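Local coordinates for protein dimethylsulfoniopropionate lyase (Roseovarius nubinhibens, PDB 4B29) that probably cleaves dimethylsulfoniopropionate, releasing dimethyl sulfide, with a zinc ion bound in a cupin barrel, at residues A[27-32]-A[125-130]; A[97-102]-A[117-122]; A[133-138]-A[200-205]. One frame throughout, in Å; residues are numbered along the deposited sequence.

Interaction 1. Residues A[27-32]-A[125-130]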
loop_
_atom_site.group_PDB
_atom_site.type_symbol
_atom_site.label_atom_id
_atom_site.label_comp_id
_atom_site.label_asym_id
_atom_site.label_seq_id
_atom_site.Cartn_x
_atom_site.Cartn_y
_atom_site.Cartn_z
ATOM N N ALA A 27 14.011 -1.089 -11.977
ATOM C CA ALA A 27 13.526 -0.317 -10.786
ATOM C C ALA A 27 12.493 -1.214 -10.064
ATOM O O ALA A 27 12.510 -1.296 -8.837
ATOM C CB ALA A 27 12.890 0.973 -11.195
ATOM N N LEU A 28 11.616 -1.878 -10.830
ATOM C CA LEU A 28 10.577 -2.725 -10.181
ATOM C C LEU A 28 11.169 -3.982 -9.612
ATOM O O LEU A 28 10.699 -4.486 -8.588
ATOM C CB LEU A 28 9.428 -3.057 -11.139
ATOM C CG LEU A 28 8.672 -1.783 -11.613
ATOM C CD1 LEU A 28 7.428 -2.132 -12.323
ATOM C CD2 LEU A 28 8.407 -0.751 -10.562
ATOM N N THR A 29 12.210 -4.528 -10.260
ATOM C CA THR A 29 12.876 -5.710 -9.721
ATOM C C THR A 29 13.604 -5.371 -8.412
ATOM O O THR A 29 13.569 -6.135 -7.462
ATOM C CB THR A 29 13.809 -6.344 -10.788
ATOM O OG1 THR A 29 12.971 -6.713 -11.892
ATOM C CG2 THR A 29 14.505 -7.591 -10.217
ATOM N N HIS A 30 14.223 -4.176 -8.370
ATOM C CA HIS A 30 14.901 -3.750 -7.167
ATOM C C HIS A 30 13.840 -3.540 -6.050
ATOM O O HIS A 30 14.079 -3.936 -4.888
ATOM C CB HIS A 30 15.695 -2.468 -7.440
ATOM C CG HIS A 30 16.259 -1.856 -6.195
ATOM N ND1 HIS A 30 17.364 -2.376 -5.547
ATOM C CD2 HIS A 30 15.860 -0.778 -5.470
ATOM C CE1 HIS A 30 17.630 -1.631 -4.478
ATOM N NE2 HIS A 30 16.728 -0.665 -4.404
ATOM N N LEU A 31 12.702 -2.980 -6.438
ATOM C CA LEU A 31 11.595 -2.750 -5.479
ATOM C C LEU A 31 11.111 -4.109 -4.968
ATOM O O LEU A 31 10.859 -4.260 -3.752
ATOM C CB LEU A 31 10.459 -1.993 -6.119
ATOM C CG LEU A 31 9.128 -1.953 -5.333
ATOM C CD1 LEU A 31 9.346 -1.377 -3.891
ATOM C CD2 LEU A 31 8.066 -1.157 -6.023
ATOM N N LEU A 32 10.946 -5.101 -5.856
ATOM C CA LEU A 32 10.485 -6.399 -5.359
ATOM C C LEU A 32 11.440 -7.013 -4.359
ATOM O O LEU A 32 11.022 -7.624 -3.376
ATOM C CB LEU A 32 10.218 -7.360 -6.554
ATOM C CG LEU A 32 9.511 -8.661 -6.153
ATOM C CD1 LEU A 32 8.058 -8.395 -5.741
ATOM C CD2 LEU A 32 9.572 -9.663 -7.383
ATOM N N GLY A 125 -0.566 -7.754 -10.577
ATOM C CA GLY A 125 0.609 -7.021 -10.105
ATOM C C GLY A 125 1.597 -6.734 -11.229
ATOM O O GLY A 125 1.489 -7.255 -12.370
ATOM N N HIS A 126 2.599 -5.916 -10.935
ATOM C CA HIS A 126 3.756 -5.849 -11.829
ATOM C C HIS A 126 4.526 -7.171 -11.829
ATOM O O HIS A 126 5.266 -7.456 -12.799
ATOM C CB HIS A 126 4.657 -4.687 -11.382
ATOM C CG HIS A 126 4.084 -3.376 -11.775
ATOM N ND1 HIS A 126 4.212 -2.884 -13.061
ATOM C CD2 HIS A 126 3.263 -2.523 -11.121
ATOM C CE1 HIS A 126 3.533 -1.754 -13.161
ATOM N NE2 HIS A 126 2.948 -1.514 -11.999
ATOM N N PHE A 127 4.362 -7.979 -10.775
ATOM C CA PHE A 127 4.798 -9.351 -10.816
ATOM C C PHE A 127 3.580 -10.194 -10.531
ATOM O O PHE A 127 2.778 -9.868 -9.666
ATOM C CB PHE A 127 5.849 -9.595 -9.740
ATOM C CG PHE A 127 7.091 -8.769 -9.985
ATOM C CD1 PHE A 127 7.181 -7.470 -9.474
ATOM C CD2 PHE A 127 8.129 -9.286 -10.746
ATOM C CE1 PHE A 127 8.331 -6.677 -9.750
ATOM C CE2 PHE A 127 9.304 -8.512 -10.999
ATOM C CZ PHE A 127 9.385 -7.224 -10.497
ATOM N N LEU A 128 3.386 -11.225 -11.354
ATOM C CA LEU A 128 2.167 -12.051 -11.244
ATOM C C LEU A 128 2.368 -13.212 -10.296
ATOM O O LEU A 128 3.413 -13.909 -10.302
ATOM C CB LEU A 128 1.781 -12.614 -12.649
ATOM C CG LEU A 128 1.508 -11.579 -13.746
ATOM C CD1 LEU A 128 1.034 -12.321 -15.045
ATOM C CD2 LEU A 128 0.460 -10.431 -13.352
ATOM N N THR A 129 1.334 -13.416 -9.455
ATOM C CA THR A 129 1.239 -14.608 -8.611
ATOM C C THR A 129 -0.225 -14.703 -8.180
ATOM O O THR A 129 -0.952 -13.698 -8.138
ATOM C CB THR A 129 2.143 -14.547 -7.365
ATOM O OG1 THR A 129 2.005 -15.758 -6.604
ATOM C CG2 THR A 129 1.767 -13.312 -6.490
ATOM N N GLN A 130 -0.641 -15.928 -7.835
ATOM C CA GLN A 130 -1.958 -16.134 -7.239
ATOM C C GLN A 130 -1.823 -16.460 -5.746
ATOM O O GLN A 130 -2.849 -16.668 -5.105
ATOM C CB GLN A 130 -2.650 -17.328 -7.941
ATOM C CG GLN A 130 -3.151 -16.925 -9.357
ATOM C CD GLN A 130 -4.344 -16.002 -9.357
ATOM O OE1 GLN A 130 -5.127 -15.953 -8.383
ATOM N NE2 GLN A 130 -4.551 -15.285 -10.476
#
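His-126 and Phe-127 lean their side chains against one flank of helix 24-41, meeting Leu-28, Thr-29 and Leu-32. His-126 comes first along 125-130. The CD1 methyl of Leu-28 approaches its ring obliquely and lies 3.4 Å from His-126 ND1. At the far side of the imidazole, NE2 is hydrogen-bonded to the backbone N of Glu-97, which restrains the rotation of the ring that Leu-28 packs on.

Phe-127 follows and makes the larger part of the contact. With CG anti to its own carbonyl carbon (chi1 -63°), its ring reaches out to the helix. Leu-32 CD2 sits over the centre of one face, 3.6 Å from the centroid of the Phe-127 ring and only 8° off the normal, a nearly vertical CH-pi contact. The ring edge faces the helix: Phe-127 CE1 is 3.4 Å from the carbonyl O of Leu-28, and Phe-127 CZ is 3.9 Å from the side-chain OG1 of Thr-29. That hydroxyl is hydrogen-bonded to Arg-25 O one turn back along the helix. Trp-57 adds an edge-to-face partner for the Phe-127 ring.

No hydrogen bond passes between 27-32 and 125-130. The attachment rests on methyl groups against rings and on a ring edge beside a carbonyl oxygen, so at this point the helix is held by fit and by burial of largely apolar surface.

Interaction 2. Residues A[97-102]-A[117-122]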
loop_
_atom_site.group_PDB
_atom_site.type_symbol
_atom_site.label_atom_id
_atom_site.label_comp_id
_atom_site.label_asym_id
_atom_site.label_seq_id
_atom_site.Cartn_x
_atom_site.Cartn_y
_atom_site.Cartn_z
ATOM N N GLU A 97 1.951 1.156 -12.387
ATOM C CA GLU A 97 0.609 1.437 -12.808
ATOM C C GLU A 97 -0.225 1.977 -11.629
ATOM O O GLU A 97 -0.808 1.209 -10.841
ATOM C CB GLU A 97 -0.048 0.158 -13.419
ATOM C CG GLU A 97 -1.478 0.440 -13.807
ATOM C CD GLU A 97 -2.201 -0.844 -14.176
ATOM O OE1 GLU A 97 -1.863 -1.419 -15.232
ATOM O OE2 GLU A 97 -3.082 -1.270 -13.411
ATOM N N TRP A 98 -0.298 3.309 -11.500
ATOM C CA TRP A 98 -1.061 3.935 -10.416
ATOM C C TRP A 98 -2.535 3.848 -10.689
ATOM O O TRP A 98 -2.990 4.001 -11.858
ATOM C CB TRP A 98 -0.648 5.421 -10.222
ATOM C CG TRP A 98 0.692 5.563 -9.700
ATOM C CD1 TRP A 98 1.842 5.809 -10.414
ATOM C CD2 TRP A 98 1.076 5.485 -8.323
ATOM N NE1 TRP A 98 2.924 5.851 -9.551
ATOM C CE2 TRP A 98 2.462 5.676 -8.264
ATOM C CE3 TRP A 98 0.358 5.226 -7.122
ATOM C CZ2 TRP A 98 3.187 5.618 -7.056
ATOM C CZ3 TRP A 98 1.063 5.205 -5.903
ATOM C CH2 TRP A 98 2.453 5.396 -5.870
ATOM N N ARG A 99 -3.265 3.642 -9.580
ATOM C CA ARG A 99 -4.716 3.494 -9.531
ATOM C C ARG A 99 -5.342 4.399 -8.457
ATOM O O ARG A 99 -4.682 4.796 -7.477
ATOM C CB ARG A 99 -5.077 2.018 -9.227
ATOM C CG ARG A 99 -4.356 1.026 -10.151
ATOM C CD ARG A 99 -4.631 -0.435 -9.787
ATOM N NE ARG A 99 -4.069 -1.356 -10.785
ATOM C CZ ARG A 99 -3.947 -2.675 -10.608
ATOM N NH1 ARG A 99 -4.400 -3.240 -9.508
ATOM N NH2 ARG A 99 -3.418 -3.439 -11.569
ATOM N N HIS A 100 -6.629 4.709 -8.641
ATOM C CA HIS A 100 -7.374 5.574 -7.718
ATOM C C HIS A 100 -8.532 4.849 -7.047
ATOM O O HIS A 100 -8.764 5.002 -5.842
ATOM C CB HIS A 100 -8.021 6.720 -8.497
ATOM C CG HIS A 100 -7.240 7.984 -8.479
ATOM N ND1 HIS A 100 -7.334 8.915 -9.488
ATOM C CD2 HIS A 100 -6.386 8.488 -7.563
ATOM C CE1 HIS A 100 -6.540 9.932 -9.201
ATOM N NE2 HIS A 100 -5.950 9.689 -8.044
ATOM N N SER A 101 -9.367 4.199 -7.866
ATOM C CA SER A 101 -10.449 3.370 -7.297
ATOM C C SER A 101 -11.696 4.214 -7.041
ATOM O O SER A 101 -12.771 3.821 -7.462
ATOM C CB SER A 101 -10.087 2.576 -6.008
ATOM O OG SER A 101 -9.301 1.415 -6.254
ATOM N N TYR A 102 -11.570 5.368 -6.408
ATOM C CA TYR A 102 -12.762 6.090 -5.964
ATOM C C TYR A 102 -13.067 7.258 -6.898
ATOM O O TYR A 102 -12.174 7.767 -7.568
ATOM C CB TYR A 102 -12.605 6.622 -4.531
ATOM C CG TYR A 102 -12.342 5.499 -3.545
ATOM C CD1 TYR A 102 -13.350 4.601 -3.219
ATOM C CD2 TYR A 102 -11.086 5.352 -2.954
ATOM C CE1 TYR A 102 -13.118 3.535 -2.317
ATOM C CE2 TYR A 102 -10.826 4.284 -2.067
ATOM C CZ TYR A 102 -11.855 3.413 -1.727
ATOM O OH TYR A 102 -11.596 2.385 -0.820
ATOM N N TRP A 117 -2.570 4.332 -5.386
ATOM C CA TRP A 117 -2.071 3.024 -4.973
ATOM C C TRP A 117 -1.682 2.220 -6.210
ATOM O O TRP A 117 -2.096 2.553 -7.337
ATOM C CB TRP A 117 -3.156 2.245 -4.185
ATOM C CG TRP A 117 -4.366 1.844 -4.966
ATOM C CD1 TRP A 117 -5.419 2.624 -5.310
ATOM C CD2 TRP A 117 -4.637 0.532 -5.502
ATOM N NE1 TRP A 117 -6.361 1.876 -6.021
ATOM C CE2 TRP A 117 -5.893 0.594 -6.153
ATOM C CE3 TRP A 117 -3.940 -0.678 -5.476
ATOM C CZ2 TRP A 117 -6.483 -0.528 -6.781
ATOM C CZ3 TRP A 117 -4.516 -1.796 -6.112
ATOM C CH2 TRP A 117 -5.779 -1.697 -6.747
ATOM N N PHE A 118 -0.941 1.138 -5.984
ATOM C CA PHE A 118 -0.685 0.240 -7.098
ATOM C C PHE A 118 -0.499 -1.172 -6.558
ATOM O O PHE A 118 -0.293 -1.383 -5.347
ATOM C CB PHE A 118 0.534 0.693 -7.916
ATOM C CG PHE A 118 1.880 0.609 -7.196
ATOM C CD1 PHE A 118 2.687 -0.545 -7.226
ATOM C CD2 PHE A 118 2.361 1.725 -6.514
ATOM C CE1 PHE A 118 3.971 -0.568 -6.600
ATOM C CE2 PHE A 118 3.637 1.708 -5.910
ATOM C CZ PHE A 118 4.438 0.573 -5.907
ATOM N N GLU A 119 -0.545 -2.156 -7.461
ATOM C CA GLU A 119 -0.391 -3.558 -7.032
ATOM C C GLU A 119 0.994 -4.016 -7.444
ATOM O O GLU A 119 1.307 -4.103 -8.641
ATOM C CB GLU A 119 -1.483 -4.411 -7.715
ATOM C CG GLU A 119 -1.507 -5.892 -7.260
ATOM C CD GLU A 119 -2.671 -6.658 -7.920
ATOM O OE1 GLU A 119 -3.566 -6.050 -8.554
ATOM O OE2 GLU A 119 -2.527 -7.887 -8.021
ATOM N N LEU A 120 1.857 -4.250 -6.466
ATOM C CA LEU A 120 3.207 -4.663 -6.778
ATOM C C LEU A 120 3.233 -6.110 -7.230
ATOM O O LEU A 120 3.916 -6.463 -8.216
ATOM C CB LEU A 120 4.071 -4.495 -5.515
ATOM C CG LEU A 120 5.495 -5.033 -5.597
ATOM C CD1 LEU A 120 6.268 -4.381 -6.849
ATOM C CD2 LEU A 120 6.236 -4.790 -4.261
ATOM N N ALA A 121 2.534 -6.966 -6.489
ATOM C CA ALA A 121 2.561 -8.423 -6.795
ATOM C C ALA A 121 1.162 -8.942 -6.578
ATOM O O ALA A 121 0.453 -8.539 -5.640
ATOM C CB ALA A 121 3.538 -9.191 -5.919
ATOM N N GLY A 122 0.733 -9.850 -7.462
ATOM C CA GLY A 122 -0.561 -10.456 -7.248
ATOM C C GLY A 122 -1.177 -10.793 -8.604
ATOM O O GLY A 122 -0.477 -10.751 -9.655
HETATM O O HOH W 1 -1.213 -1.416 -10.142
#
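A single antiparallel bridge joins the loop before helix 104-107 to strand 115-122 of the barrel sheet, with Arg-99 and Trp-117 as its hydrogen-bonded pair. Arg-99 N gives to Trp-117 O at 2.8 Å, and Trp-117 N returns a bond to Arg-99 O at 3.0 Å.

The indole of Trp-117 then folds back against the loop. Its chi1 of 66° sets CG between the backbone N and the carbonyl carbon, which brings one face against the Arg-99 side chain. Arg-99 CB makes a CH-pi contact 3.7 Å from the centroid of the Trp-117 five-membered ring. Along the indole edge, Trp-117 NE1 donates to Ser-101 OG at 3.0 Å, a bent bond (132°) whose acceptor is tilted out of the ring plane.

In the conformer described, one of two modelled, the guanidinium of Arg-99 stands almost perpendicular to that indole, between two carboxylates. NE and NH2 both grip the single oxygen OE2 of Glu-97, side-on and in the guanidinium plane. Arg-99 NH1 reaches Glu-119 OE1 at 3.1 Å, which accepts with its anti lone pair, its carboxylate turned steeply against the guanidinium. Ser-124 joins in, its carbonyl O taking a bond from Arg-99 NH2 and its OG bonded to Glu-119 OE1. A water accepts from Glu-119 N and donates to Glu-97 O, continuing the link where the direct backbone bonds stop.

Elsewhere, the edge of the Phe-118 ring points at the face of the Trp-98 six-membered ring, with centroids 5.1 Å apart and planes at 81°. Trp-98 NE1 is tied to Ala-93 O. An isolated beta bridge, a T-shaped aromatic pair and, in this conformer, a Glu-Arg-Glu salt-bridge network thus fasten a connecting loop to a strand of the cupin barrel.

Interaction 3. Residues A[133-138]-A[200-205]. With EDO (1,2-ethanediol), chain F; PO4 (phosphate ion), chain E.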
loop_
_atom_site.group_PDB
_atom_site.type_symbol
_atom_site.label_atom_id
_atom_site.label_comp_id
_atom_site.label_asym_id
_atom_site.label_seq_id
_atom_site.Cartn_x
_atom_site.Cartn_y
_atom_site.Cartn_z
ATOM N N ARG A 133 -1.223 -11.168 -2.517
ATOM C CA ARG A 133 -1.367 -9.895 -3.195
ATOM C C ARG A 133 -0.678 -8.849 -2.318
ATOM O O ARG A 133 -0.854 -8.864 -1.081
ATOM C CB ARG A 133 -2.839 -9.602 -3.379
ATOM C CG ARG A 133 -3.144 -8.323 -4.038
ATOM C CD ARG A 133 -4.676 -8.220 -4.201
ATOM N NE ARG A 133 -5.053 -7.149 -5.110
ATOM C CZ ARG A 133 -5.767 -6.076 -4.797
ATOM N NH1 ARG A 133 -6.158 -5.839 -3.553
ATOM N NH2 ARG A 133 -6.068 -5.215 -5.733
ATOM N N VAL A 134 0.126 -8.007 -2.963
ATOM C CA VAL A 134 0.903 -6.974 -2.256
ATOM C C VAL A 134 0.562 -5.654 -2.939
ATOM O O VAL A 134 0.805 -5.476 -4.134
ATOM C CB VAL A 134 2.408 -7.215 -2.401
ATOM C CG1 VAL A 134 3.163 -6.081 -1.644
ATOM C CG2 VAL A 134 2.824 -8.542 -1.833
ATOM N N THR A 135 0.004 -4.709 -2.181
ATOM C CA THR A 135 -0.299 -3.390 -2.732
ATOM C C THR A 135 0.452 -2.308 -1.956
ATOM O O THR A 135 0.946 -2.547 -0.854
ATOM C CB THR A 135 -1.789 -3.022 -2.751
ATOM O OG1 THR A 135 -2.310 -3.027 -1.402
ATOM C CG2 THR A 135 -2.565 -4.021 -3.602
ATOM N N VAL A 136 0.537 -1.139 -2.573
ATOM C CA VAL A 136 1.246 0.001 -1.951
ATOM C C VAL A 136 0.324 1.206 -2.050
ATOM O O VAL A 136 -0.302 1.433 -3.099
ATOM C CB VAL A 136 2.586 0.297 -2.744
ATOM C CG1 VAL A 136 3.156 1.713 -2.330
ATOM C CG2 VAL A 136 3.608 -0.793 -2.470
ATOM N N GLY A 137 0.220 2.022 -0.974
ATOM C CA GLY A 137 -0.628 3.216 -1.035
ATOM C C GLY A 137 0.194 4.411 -0.533
ATOM O O GLY A 137 1.154 4.224 0.263
ATOM N N TYR A 138 -0.098 5.595 -1.061
ATOM C CA TYR A 138 0.489 6.849 -0.543
ATOM C C TYR A 138 -0.639 7.827 -0.326
ATOM O O TYR A 138 -1.551 7.946 -1.160
ATOM C CB TYR A 138 1.457 7.442 -1.565
ATOM C CG TYR A 138 1.986 8.802 -1.107
ATOM C CD1 TYR A 138 3.108 8.868 -0.297
ATOM C CD2 TYR A 138 1.303 9.969 -1.474
ATOM C CE1 TYR A 138 3.616 10.160 0.130
ATOM C CE2 TYR A 138 1.763 11.254 -1.032
ATOM C CZ TYR A 138 2.929 11.296 -0.275
ATOM O OH TYR A 138 3.374 12.556 0.130
ATOM N N THR A 200 2.516 3.114 2.456
ATOM C CA THR A 200 2.220 1.803 3.084
ATOM C C THR A 200 2.510 0.678 2.104
ATOM O O THR A 200 2.511 0.901 0.874
ATOM C CB THR A 200 0.731 1.681 3.457
ATOM O OG1 THR A 200 -0.064 1.898 2.283
ATOM C CG2 THR A 200 0.358 2.807 4.532
ATOM N N LEU A 201 2.736 -0.508 2.659
ATOM C CA LEU A 201 2.881 -1.713 1.827
ATOM C C LEU A 201 2.013 -2.767 2.533
ATOM O O LEU A 201 2.143 -2.985 3.758
ATOM C CB LEU A 201 4.364 -2.119 1.698
ATOM C CG LEU A 201 4.498 -3.313 0.722
ATOM C CD1 LEU A 201 5.792 -3.198 -0.127
ATOM C CD2 LEU A 201 4.509 -4.596 1.549
ATOM N N VAL A 202 1.110 -3.394 1.778
ATOM C CA VAL A 202 -0.014 -4.117 2.414
ATOM C C VAL A 202 -0.124 -5.508 1.790
ATOM O O VAL A 202 0.017 -5.646 0.578
ATOM C CB VAL A 202 -1.302 -3.340 2.126
ATOM C CG1 VAL A 202 -2.554 -4.066 2.657
ATOM C CG2 VAL A 202 -1.182 -1.913 2.737
ATOM N N LEU A 203 -0.345 -6.503 2.627
ATOM C CA LEU A 203 -0.621 -7.865 2.116
ATOM C C LEU A 203 -2.122 -8.168 2.210
ATOM O O LEU A 203 -2.855 -7.656 3.113
ATOM C CB LEU A 203 0.061 -8.918 2.986
ATOM C CG LEU A 203 1.584 -8.755 3.272
ATOM C CD1 LEU A 203 2.119 -9.936 4.021
ATOM C CD2 LEU A 203 2.342 -8.577 1.918
ATOM N N TRP A 204 -2.577 -9.073 1.316
ATOM C CA TRP A 204 -4.002 -9.463 1.324
ATOM C C TRP A 204 -4.087 -10.968 1.219
ATOM O O TRP A 204 -3.213 -11.602 0.581
ATOM C CB TRP A 204 -4.724 -8.917 0.067
ATOM C CG TRP A 204 -4.635 -7.446 -0.191
ATOM C CD1 TRP A 204 -3.485 -6.668 -0.471
ATOM C CD2 TRP A 204 -5.705 -6.531 -0.082
ATOM N NE1 TRP A 204 -3.855 -5.358 -0.633
ATOM C CE2 TRP A 204 -5.206 -5.246 -0.400
ATOM C CE3 TRP A 204 -7.071 -6.678 0.209
ATOM C CZ2 TRP A 204 -6.019 -4.093 -0.405
ATOM C CZ3 TRP A 204 -7.900 -5.502 0.190
ATOM C CH2 TRP A 204 -7.369 -4.256 -0.133
ATOM N N ARG A 205 -5.092 -11.542 1.877
ATOM C CA ARG A 205 -5.310 -12.981 1.744
ATOM C C ARG A 205 -6.769 -13.348 1.969
ATOM O O ARG A 205 -7.585 -12.515 2.423
ATOM C CB ARG A 205 -4.439 -13.780 2.722
ATOM C CG ARG A 205 -5.047 -13.742 4.153
ATOM C CD ARG A 205 -4.038 -14.340 5.151
ATOM N NE ARG A 205 -4.686 -14.359 6.497
ATOM C CZ ARG A 205 -4.135 -14.896 7.574
ATOM N NH1 ARG A 205 -2.894 -15.420 7.551
ATOM N NH2 ARG A 205 -4.832 -14.899 8.734
HETATM C C1 EDO F . -2.678 -0.123 0.516
HETATM O O1 EDO F . -2.499 0.942 1.452
HETATM C C2 EDO F . -3.500 0.437 -0.614
HETATM O O2 EDO F . -3.825 -0.699 -1.390
HETATM P P PO4 E . 2.411 16.412 -0.255
HETATM O O1 PO4 E . 3.134 16.926 -1.521
HETATM O O2 PO4 E . 2.552 14.908 -0.090
HETATM O O3 PO4 E . 3.143 16.949 0.950
HETATM O O4 PO4 E . 0.924 16.738 -0.265
#
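The Trp-204 indole has the guanidinium of Arg-133 over one face, with NH1 above its centre, 3.3 Å from Trp-204 CE2. This is a cation-pi contact, with the guanidinium steeply inclined to the ring (66°) rather than stacked flat. One face of the guanidinium is in turn covered by Thr-135 CG2. At the indole edge, Trp-204 NE1 donates to Thr-135 OG1 at 2.9 Å, nearly straight (172°) and in the ring plane. O2 of an ethanediol and the carbonyl O of Arg-133 also lie at that edge.

Thr-135 OG1 lies between its backbone N and carbonyl carbon (chi1 60°), a rotamer that turns the hydroxyl to the indole and leaves the methyl over Arg-133. The same oxygen also shares a hydrogen bond with the ethanediol O2, 2.8 Å away. The diol's other end, O1, pairs with Thr-200 OG1 at 2.7 Å. Gly-137, between the threonines, has no side chain to obstruct O1.

Antiparallel backbone bonds join the strands, Thr-135 pairing with Val-202 and Gly-137 with Thr-200. The opposite face of the sheet is apolar: Val-134 CG1 meets Leu-201 CD2 at 3.8 Å, and Val-134 CG2 meets Leu-203 CD2.

Arg-133 also forms a salt bridge with Asp-212, which would steady its charge over the indole. Trp-204 touches the zinc ligands His-150 and Glu-154. The barrel interior beside the zinc site thus has a mixed lining, with threonine hydroxyls, the indole N-H and an arginine as polar groups and Val-202 among them. The ethanediol, probably from the crystallisation liquor, suggests that this lining can hold a small polar molecule.

How the interactions relate
From the N terminus, helix 24-41 leads off and interaction 1 closes the longest loop when the chain reaches 125-130. Interaction 2 falls within that loop: 97-102 meets 117-122 across the short helices 104-107 and 109-114. Interaction 3 opens afterwards and closes a wholly non-helical excursion at 200-205, in series with the other two. Strands 127-128, 115-122, 133-139 and 198-205 are successive neighbours in one sheet, so all three contacts share it. A probable bond from Gly-122 N to Phe-127 O couples interactions 1 and 2, while Leu-120 and Ala-121 bond Val-134 through a classic bulge, coupling 2 and 3. Interaction 1 ties the N-terminal helix and interaction 2 a connecting loop to the sheet; interaction 3 joins two of its strands.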